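Local coordinates for type-2 ice-structuring protein (Brachyopsis rostratus, PDB 2ZIB) that binds to ice crystals and inhibits their growth, protecting the blood of this fish from freezing in subzero sea water, at residues Q19-D32 and C120-A132. Numbering follows the deposited sequence.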
loop_
_atom_site.group_PDB
_atom_site.type_symbol
_atom_site.label_atom_id
_atom_site.label_comp_id
_atom_site.label_asym_id
_atom_site.label_seq_id
_atom_site.Cartn_x
_atom_site.Cartn_y
_atom_site.Cartn_z
ATOM N N GLN A 19 5.243 -12.544 8.064
ATOM C CA GLN A 19 5.885 -11.857 9.191
ATOM C C GLN A 19 5.289 -10.445 9.402
ATOM O O GLN A 19 5.885 -9.628 10.125
ATOM C CB GLN A 19 7.375 -11.720 8.880
ATOM C CG GLN A 19 8.110 -13.066 8.658
ATOM C CD GLN A 19 8.043 -13.875 9.908
ATOM O OE1 GLN A 19 7.380 -14.922 9.939
ATOM N NE2 GLN A 19 8.681 -13.377 10.979
ATOM N N ARG A 20 4.179 -10.124 8.719
ATOM C CA ARG A 20 3.629 -8.755 8.734
ATOM C C ARG A 20 2.183 -8.732 9.193
ATOM O O ARG A 20 1.445 -9.723 9.042
ATOM C CB ARG A 20 3.774 -8.158 7.322
ATOM C CG ARG A 20 5.224 -8.108 6.824
ATOM C CD ARG A 20 5.289 -7.699 5.361
ATOM N NE ARG A 20 5.003 -6.281 5.205
ATOM C CZ ARG A 20 4.736 -5.718 4.013
ATOM N NH1 ARG A 20 4.574 -6.457 2.921
ATOM N NH2 ARG A 20 4.559 -4.398 3.955
ATOM N N CYS A 21 1.786 -7.554 9.692
ATOM C CA CYS A 21 0.409 -7.278 10.098
ATOM C C CYS A 21 -0.152 -6.168 9.238
ATOM O O CYS A 21 0.572 -5.209 8.916
ATOM C CB CYS A 21 0.367 -6.823 11.572
ATOM S SG CYS A 21 0.900 -8.094 12.703
ATOM N N PHE A 22 -1.424 -6.320 8.853
ATOM C CA PHE A 22 -2.075 -5.402 7.909
ATOM C C PHE A 22 -3.311 -4.791 8.545
ATOM O O PHE A 22 -4.044 -5.451 9.279
ATOM C CB PHE A 22 -2.427 -6.158 6.629
ATOM C CG PHE A 22 -1.207 -6.610 5.882
ATOM C CD1 PHE A 22 -0.556 -7.811 6.225
ATOM C CD2 PHE A 22 -0.655 -5.819 4.874
ATOM C CE1 PHE A 22 0.590 -8.210 5.564
ATOM C CE2 PHE A 22 0.527 -6.212 4.193
ATOM C CZ PHE A 22 1.133 -7.418 4.535
ATOM N N TYR A 23 -3.545 -3.529 8.240
ATOM C CA TYR A 23 -4.715 -2.788 8.719
ATOM C C TYR A 23 -5.479 -2.173 7.576
ATOM O O TYR A 23 -4.915 -1.400 6.815
ATOM C CB TYR A 23 -4.249 -1.682 9.674
ATOM C CG TYR A 23 -5.439 -0.955 10.273
ATOM C CD1 TYR A 23 -6.165 -1.553 11.283
ATOM C CD2 TYR A 23 -5.853 0.275 9.801
ATOM C CE1 TYR A 23 -7.281 -0.925 11.828
ATOM C CE2 TYR A 23 -6.980 0.944 10.315
ATOM C CZ TYR A 23 -7.693 0.310 11.318
ATOM O OH TYR A 23 -8.804 0.905 11.863
ATOM N N SER A 24 -6.762 -2.509 7.493
ATOM C CA SER A 24 -7.617 -1.954 6.465
ATOM C C SER A 24 -8.286 -0.696 7.013
ATOM O O SER A 24 -9.118 -0.794 7.906
ATOM C CB SER A 24 -8.631 -3.019 6.014
ATOM O OG SER A 24 -9.470 -2.455 5.040
ATOM N N GLU A 25 -7.873 0.465 6.490
ATOM C CA GLU A 25 -8.432 1.749 6.866
ATOM C C GLU A 25 -9.563 2.091 5.904
ATOM O O GLU A 25 -9.342 2.452 4.731
ATOM C CB GLU A 25 -7.350 2.837 6.810
ATOM C CG GLU A 25 -7.879 4.246 7.102
ATOM C CD GLU A 25 -8.551 4.335 8.449
ATOM O OE1 GLU A 25 -7.834 4.377 9.478
ATOM O OE2 GLU A 25 -9.800 4.341 8.495
ATOM N N ALA A 26 -10.791 1.956 6.384
ATOM C CA ALA A 26 -11.983 2.191 5.552
ATOM C C ALA A 26 -12.250 3.679 5.344
ATOM O O ALA A 26 -12.967 4.062 4.408
ATOM C CB ALA A 26 -13.200 1.548 6.240
ATOM N N THR A 27 -11.774 4.551 6.224
ATOM C CA THR A 27 -12.020 6.002 6.059
ATOM C C THR A 27 -11.226 6.525 4.868
ATOM O O THR A 27 -10.018 6.348 4.815
ATOM C CB THR A 27 -11.629 6.756 7.322
ATOM O OG1 THR A 27 -12.520 6.349 8.373
ATOM C CG2 THR A 27 -11.858 8.262 7.178
ATOM N N ALA A 28 -11.868 7.174 3.909
ATOM C CA ALA A 28 -11.207 7.666 2.716
ATOM C C ALA A 28 -10.415 8.904 3.061
ATOM O O ALA A 28 -10.840 9.799 3.772
ATOM C CB ALA A 28 -12.197 7.938 1.625
ATOM N N MET A 29 -9.210 8.965 2.466
ATOM C CA MET A 29 -8.369 10.134 2.724
ATOM C C MET A 29 -7.357 10.318 1.610
ATOM O O MET A 29 -7.168 9.393 0.739
ATOM C CB MET A 29 -7.527 10.070 3.993
ATOM C CG MET A 29 -7.968 9.354 5.241
ATOM S SD MET A 29 -6.739 8.715 6.497
ATOM C CE MET A 29 -7.896 8.122 7.659
ATOM N N THR A 30 -6.678 11.451 1.576
ATOM C CA THR A 30 -5.614 11.656 0.595
ATOM C C THR A 30 -4.483 10.668 0.866
ATOM O O THR A 30 -4.358 10.114 1.969
ATOM C CB THR A 30 -5.055 13.062 0.629
ATOM O OG1 THR A 30 -4.387 13.213 1.908
ATOM C CG2 THR A 30 -6.188 14.128 0.514
ATOM N N TRP A 31 -3.612 10.467 -0.123
ATOM C CA TRP A 31 -2.491 9.541 0.104
ATOM C C TRP A 31 -1.640 10.019 1.284
ATOM O O TRP A 31 -1.239 9.233 2.126
ATOM C CB TRP A 31 -1.666 9.462 -1.164
ATOM C CG TRP A 31 -0.521 8.462 -1.090
ATOM C CD1 TRP A 31 -0.521 7.166 -1.585
ATOM C CD2 TRP A 31 0.821 8.703 -0.602
ATOM N NE1 TRP A 31 0.731 6.595 -1.415
ATOM C CE2 TRP A 31 1.559 7.511 -0.803
ATOM C CE3 TRP A 31 1.474 9.825 -0.014
ATOM C CZ2 TRP A 31 2.915 7.399 -0.457
ATOM C CZ3 TRP A 31 2.819 9.715 0.333
ATOM C CH2 TRP A 31 3.510 8.486 0.152
ATOM N N ASP A 32 -1.377 11.336 1.346
ATOM C CA ASP A 32 -0.517 11.855 2.417
ATOM C C ASP A 32 -1.191 11.651 3.744
ATOM O O ASP A 32 -0.487 11.255 4.744
ATOM C CB ASP A 32 -0.188 13.308 2.141
ATOM C CG ASP A 32 0.535 13.474 0.808
ATOM O OD1 ASP A 32 -0.134 13.558 -0.246
ATOM O OD2 ASP A 32 1.777 13.445 0.716
ATOM N N CYS A 120 -2.184 12.452 -5.737
ATOM C CA CYS A 120 -2.114 12.172 -4.315
ATOM C C CYS A 120 -3.317 12.743 -3.532
ATOM O O CYS A 120 -3.692 12.128 -2.527
ATOM C CB CYS A 120 -0.794 12.743 -3.770
ATOM S SG CYS A 120 0.675 11.972 -4.540
ATOM N N PRO A 121 -3.947 13.874 -3.953
ATOM C CA PRO A 121 -5.124 14.352 -3.219
ATOM C C PRO A 121 -6.392 13.514 -3.407
ATOM O O PRO A 121 -7.361 13.782 -2.720
ATOM C CB PRO A 121 -5.348 15.777 -3.784
ATOM C CG PRO A 121 -3.994 16.188 -4.299
ATOM C CD PRO A 121 -3.429 14.912 -4.894
ATOM N N ALA A 122 -6.397 12.490 -4.267
ATOM C CA ALA A 122 -7.618 11.690 -4.380
ATOM C C ALA A 122 -7.941 11.022 -3.033
ATOM O O ALA A 122 -7.035 10.611 -2.282
ATOM C CB ALA A 122 -7.484 10.617 -5.493
ATOM N N SER A 123 -9.230 10.869 -2.750
ATOM C CA SER A 123 -9.686 10.384 -1.476
ATOM C C SER A 123 -10.060 8.925 -1.558
ATOM O O SER A 123 -11.044 8.578 -2.201
ATOM C CB SER A 123 -10.911 11.204 -1.089
ATOM O OG SER A 123 -11.244 10.847 0.238
ATOM N N HIS A 124 -9.282 8.052 -0.930
ATOM C CA HIS A 124 -9.482 6.611 -1.004
ATOM C C HIS A 124 -9.212 5.957 0.326
ATOM O O HIS A 124 -8.445 6.484 1.162
ATOM C CB HIS A 124 -8.556 5.981 -2.072
ATOM C CG HIS A 124 -8.831 6.456 -3.461
ATOM N ND1 HIS A 124 -10.015 6.181 -4.128
ATOM C CD2 HIS A 124 -8.067 7.166 -4.336
ATOM C CE1 HIS A 124 -9.942 6.699 -5.343
ATOM N NE2 HIS A 124 -8.769 7.277 -5.500
ATOM N N ALA A 125 -9.835 4.799 0.535
ATOM C CA ALA A 125 -9.448 3.896 1.616
ATOM C C ALA A 125 -7.973 3.498 1.437
ATOM O O ALA A 125 -7.354 3.799 0.397
ATOM C CB ALA A 125 -10.387 2.664 1.602
ATOM N N SER A 126 -7.419 2.804 2.442
ATOM C CA SER A 126 -5.995 2.503 2.394
ATOM C C SER A 126 -5.708 1.263 3.191
ATOM O O SER A 126 -6.550 0.758 3.952
ATOM C CB SER A 126 -5.208 3.715 2.901
ATOM O OG SER A 126 -5.618 4.085 4.238
ATOM N N ILE A 127 -4.477 0.810 3.092
ATOM C CA ILE A 127 -4.010 -0.359 3.848
ATOM C C ILE A 127 -2.644 -0.072 4.421
ATOM O O ILE A 127 -1.724 0.395 3.706
ATOM C CB ILE A 127 -4.057 -1.659 3.032
ATOM C CG1 ILE A 127 -3.704 -2.879 3.876
ATOM C CG2 ILE A 127 -3.309 -1.537 1.797
ATOM C CD1 ILE A 127 -4.830 -3.949 3.922
ATOM N N CYS A 128 -2.526 -0.298 5.744
ATOM C CA CYS A 128 -1.239 -0.137 6.431
ATOM C C CYS A 128 -0.606 -1.484 6.692
ATOM O O CYS A 128 -1.301 -2.506 6.746
ATOM C CB CYS A 128 -1.429 0.523 7.814
ATOM S SG CYS A 128 -2.370 2.087 7.823
ATOM N N ALA A 129 0.713 -1.479 6.913
ATOM C CA ALA A 129 1.419 -2.679 7.344
ATOM C C ALA A 129 2.477 -2.320 8.374
ATOM O O ALA A 129 2.972 -1.182 8.411
ATOM C CB ALA A 129 2.063 -3.373 6.149
ATOM N N LYS A 130 2.839 -3.325 9.179
ATOM C CA LYS A 130 3.979 -3.206 10.102
ATOM C C LYS A 130 4.388 -4.631 10.487
ATOM O O LYS A 130 3.663 -5.605 10.214
ATOM C CB LYS A 130 3.654 -2.394 11.364
ATOM C CG LYS A 130 2.493 -2.941 12.238
ATOM C CD LYS A 130 2.110 -1.908 13.295
ATOM C CE LYS A 130 0.946 -2.364 14.135
ATOM N NZ LYS A 130 0.550 -1.277 15.108
ATOM N N ALA A 131 5.564 -4.768 11.104
ATOM C CA ALA A 131 6.027 -6.094 11.513
ATOM C C ALA A 131 5.100 -6.727 12.536
ATOM O O ALA A 131 4.546 -6.047 13.427
ATOM C CB ALA A 131 7.395 -5.969 12.100
ATOM N N ALA A 132 4.917 -8.042 12.418
ATOM C CA ALA A 132 4.196 -8.802 13.422
ATOM C C ALA A 132 4.984 -8.894 14.744
ATOM O O ALA A 132 6.199 -8.621 14.814
ATOM C CB ALA A 132 3.850 -10.175 12.882
HETATM O O HOH W 1 -9.027 -0.619 3.057
HETATM O O HOH W 2 -7.466 5.957 3.706
#
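Strand 20-26 pairs antiparallel with the C-terminal strand 124-131, from Cys21 against Lys130 to Glu25 against Ser126, joining the two ends of the lectin-like domain in one sheet. Reciprocal backbone bonds link each hydrogen-bonded pair; Cys128 N donates to Tyr23 O at 2.8 Å, nearly straight (N-H...O 164°). On one face Phe22, Ser24, Ile127 and Ala129 lie together: with CG anti to its carbonyl carbon (chi1 -66°), the Phe22 ring lies beside the small Ala129, CE2 3.8 Å from its CB, and Ile127 CD1 meets Phe22 CB at 4.2 Å. Helix 51-60 covers this apolar patch through Ile57 and Ile60. Phe22 CZ lies over one face of the Arg20 guanidinium, offset toward its rim, while Arg20 NH1 forms a salt bridge with Glu53. The opposite face carries Cys21, Tyr23 and Cys128; the compact Cys128 fits beside Tyr23 CB and is tied by disulfide to Cys38. Between Glu25 and Met29 the register slips by two, a beta bulge, where a water donates to Thr27 O and His124 O and accepts from Ser126 OG. Beyond it Trp31 N, starting helix 31-40, donates to Cys120 O. Such terminal-strand pairing, fastened by a helix-to-strand disulfide, is characteristic of the C-type lectin fold.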